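Local coordinates for 39 kDa initiator binding protein (Trichomonas vaginalis, PDB 1PP7), which recognises the initiator element of core promoters through its N-terminal DNA-binding domain, the part present here, and so probably helps start transcription, at residues G56-W59 / F65-K68. Sequence-based numbering, arbitrary orientation.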
ATOM      1  N   GLY C  56       7.372  -2.751  -4.576  1.00 39.94           N
ATOM      2  CA  GLY C  56       7.095  -1.606  -5.410  1.00 40.32           C
ATOM      3  C   GLY C  56       5.979  -0.824  -4.746  1.00 38.13           C
ATOM      4  O   GLY C  56       4.812  -0.921  -5.135  1.00 37.67           O
ATOM      5  N   LEU C  57       6.374  -0.076  -3.718  1.00 34.72           N
ATOM      6  CA  LEU C  57       5.521   0.771  -2.923  1.00 31.90           C
ATOM      7  C   LEU C  57       6.469   1.654  -2.129  1.00 32.09           C
ATOM      8  O   LEU C  57       7.020   1.209  -1.130  1.00 31.47           O
ATOM      9  CB  LEU C  57       4.660  -0.064  -1.979  1.00 30.58           C
ATOM     10  CG  LEU C  57       3.602   0.726  -1.236  1.00 28.85           C
ATOM     11  CD1 LEU C  57       2.927   1.612  -2.247  1.00 28.46           C
ATOM     12  CD2 LEU C  57       2.615  -0.218  -0.522  1.00 31.33           C
ATOM     13  N   SER C  58       6.667   2.893  -2.599  1.00 32.55           N
ATOM     14  CA  SER C  58       7.550   3.865  -1.939  1.00 34.98           C
ATOM     15  C   SER C  58       7.236   5.351  -2.178  1.00 31.62           C
ATOM     16  O   SER C  58       6.676   5.741  -3.197  1.00 29.27           O
ATOM     17  CB  SER C  58       9.041   3.587  -2.290  1.00 35.61           C
ATOM     18  OG  SER C  58       9.264   3.484  -3.671  1.00 37.57           O
ATOM     19  N   TRP C  59       7.578   6.183  -1.203  1.00 32.82           N
ATOM     20  CA  TRP C  59       7.347   7.620  -1.354  1.00 33.41           C
ATOM     21  C   TRP C  59       8.353   8.211  -2.344  1.00 36.39           C
ATOM     22  O   TRP C  59       9.548   7.862  -2.353  1.00 37.80           O
ATOM     23  CB  TRP C  59       7.528   8.351  -0.027  1.00 26.78           C
ATOM     24  CG  TRP C  59       6.531   7.972   1.039  1.00 33.67           C
ATOM     25  CD1 TRP C  59       6.764   7.181   2.138  1.00 29.90           C
ATOM     26  CD2 TRP C  59       5.156   8.404   1.134  1.00 26.94           C
ATOM     27  NE1 TRP C  59       5.625   7.106   2.898  1.00 37.55           N
ATOM     28  CE2 TRP C  59       4.628   7.846   2.306  1.00 30.94           C
ATOM     29  CE3 TRP C  59       4.332   9.213   0.339  1.00 30.73           C
ATOM     30  CZ2 TRP C  59       3.327   8.056   2.704  1.00 24.90           C
ATOM     31  CZ3 TRP C  59       3.038   9.429   0.730  1.00 27.92           C
ATOM     32  CH2 TRP C  59       2.542   8.850   1.904  1.00 30.86           C
ATOM     33  N   PHE C  65       3.466   8.823  -3.794  1.00 29.26           N
ATOM     34  CA  PHE C  65       4.093   7.505  -3.731  1.00 24.04           C
ATOM     35  C   PHE C  65       3.826   6.832  -5.060  1.00 22.65           C
ATOM     36  O   PHE C  65       2.954   7.240  -5.827  1.00 20.57           O
ATOM     37  CB  PHE C  65       3.537   6.625  -2.565  1.00 26.54           C
ATOM     38  CG  PHE C  65       2.038   6.320  -2.627  1.00 26.28           C
ATOM     39  CD1 PHE C  65       1.093   7.227  -2.076  1.00 27.39           C
ATOM     40  CD2 PHE C  65       1.583   5.092  -3.107  1.00 24.67           C
ATOM     41  CE1 PHE C  65      -0.257   6.914  -1.996  1.00 26.16           C
ATOM     42  CE2 PHE C  65       0.220   4.747  -3.036  1.00 26.10           C
ATOM     43  CZ  PHE C  65      -0.707   5.663  -2.477  1.00 31.67           C
ATOM     44  N   LYS C  66       4.609   5.805  -5.345  1.00 21.87           N
ATOM     45  CA  LYS C  66       4.438   5.073  -6.560  1.00 21.76           C
ATOM     46  C   LYS C  66       4.298   3.672  -6.091  1.00 23.97           C
ATOM     47  O   LYS C  66       4.768   3.347  -4.997  1.00 21.90           O
ATOM     48  CB  LYS C  66       5.655   5.198  -7.464  1.00 21.72           C
ATOM     49  CG  LYS C  66       7.011   4.846  -6.808  1.00 28.68           C
ATOM     50  CD  LYS C  66       8.039   4.682  -7.944  1.00 30.43           C
ATOM     51  CE  LYS C  66       9.486   5.001  -7.508  1.00 39.46           C
ATOM     52  NZ  LYS C  66      10.536   4.556  -8.554  1.00 39.89           N
ATOM     53  N   MET C  67       3.680   2.829  -6.916  1.00 27.01           N
ATOM     54  CA  MET C  67       3.502   1.451  -6.528  1.00 30.67           C
ATOM     55  C   MET C  67       3.262   0.610  -7.750  1.00 31.88           C
ATOM     56  O   MET C  67       3.020   1.141  -8.828  1.00 29.74           O
ATOM     57  CB  MET C  67       2.291   1.314  -5.556  1.00 32.87           C
ATOM     58  CG  MET C  67       0.899   1.353  -6.201  1.00 31.35           C
ATOM     59  SD  MET C  67      -0.452   1.039  -4.941  1.00 39.57           S
ATOM     60  CE  MET C  67      -1.274   2.539  -4.906  1.00 22.48           C
ATOM     61  N   LYS C  68       3.397  -0.707  -7.569  1.00 34.81           N
ATOM     62  CA  LYS C  68       3.085  -1.674  -8.598  1.00 36.59           C
ATOM     63  C   LYS C  68       1.799  -2.323  -8.016  1.00 35.31           C
ATOM     64  O   LYS C  68       1.858  -3.171  -7.124  1.00 33.30           O
ATOM     65  CB  LYS C  68       4.231  -2.674  -8.729  1.00 43.26           C
ATOM     66  CG  LYS C  68       5.450  -2.110  -9.439  1.00 50.53           C
ATOM     67  CD  LYS C  68       6.317  -3.223 -10.003  1.00 57.15           C
ATOM     68  CE  LYS C  68       7.533  -2.638 -10.749  1.00 64.62           C
ATOM     69  NZ  LYS C  68       8.313  -3.582 -11.639  1.00 67.25           N
TER
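An antiparallel beta hairpin in the initiator DNA-binding domain joins strand 57-59 to strand 65-67. S58 and K66 form the hydrogen-bonded pair: S58 N reaches K66 O at 3.1 Å, and K66 N returns to S58 O at 3.0 Å. Beyond the paired strands, K68 N, at the N-cap position of helix 69-76, donates to G56 O at 2.8 Å. G56 has positive phi where the chain leaves helix 49-55. L57, W59, F65 and M67 lie on one face of the sheet, where W59 alone stays partly exposed. The edge of F65 is turned to the face of W59, with planes at 79° and the centroid of the W59 six-membered ring 5.8 Å from that of F65. L57 turns CG away from its own N (chi1 -172°), and CD1 then meets M67 CB at 3.4 Å and F65 CD2 at 3.8 Å. On the other face, S58 OG lies alongside the K66 chain, 4.1 Å from CG. L57 packs on L38, L41, L42 and L45 of helix 34-45, and V72 of helix 69-76 touches both L57 and M67. Strand 65-67 continues the sheet into strand 102-106, where F65 meets W105 and K66 makes a cation-pi contact with W102.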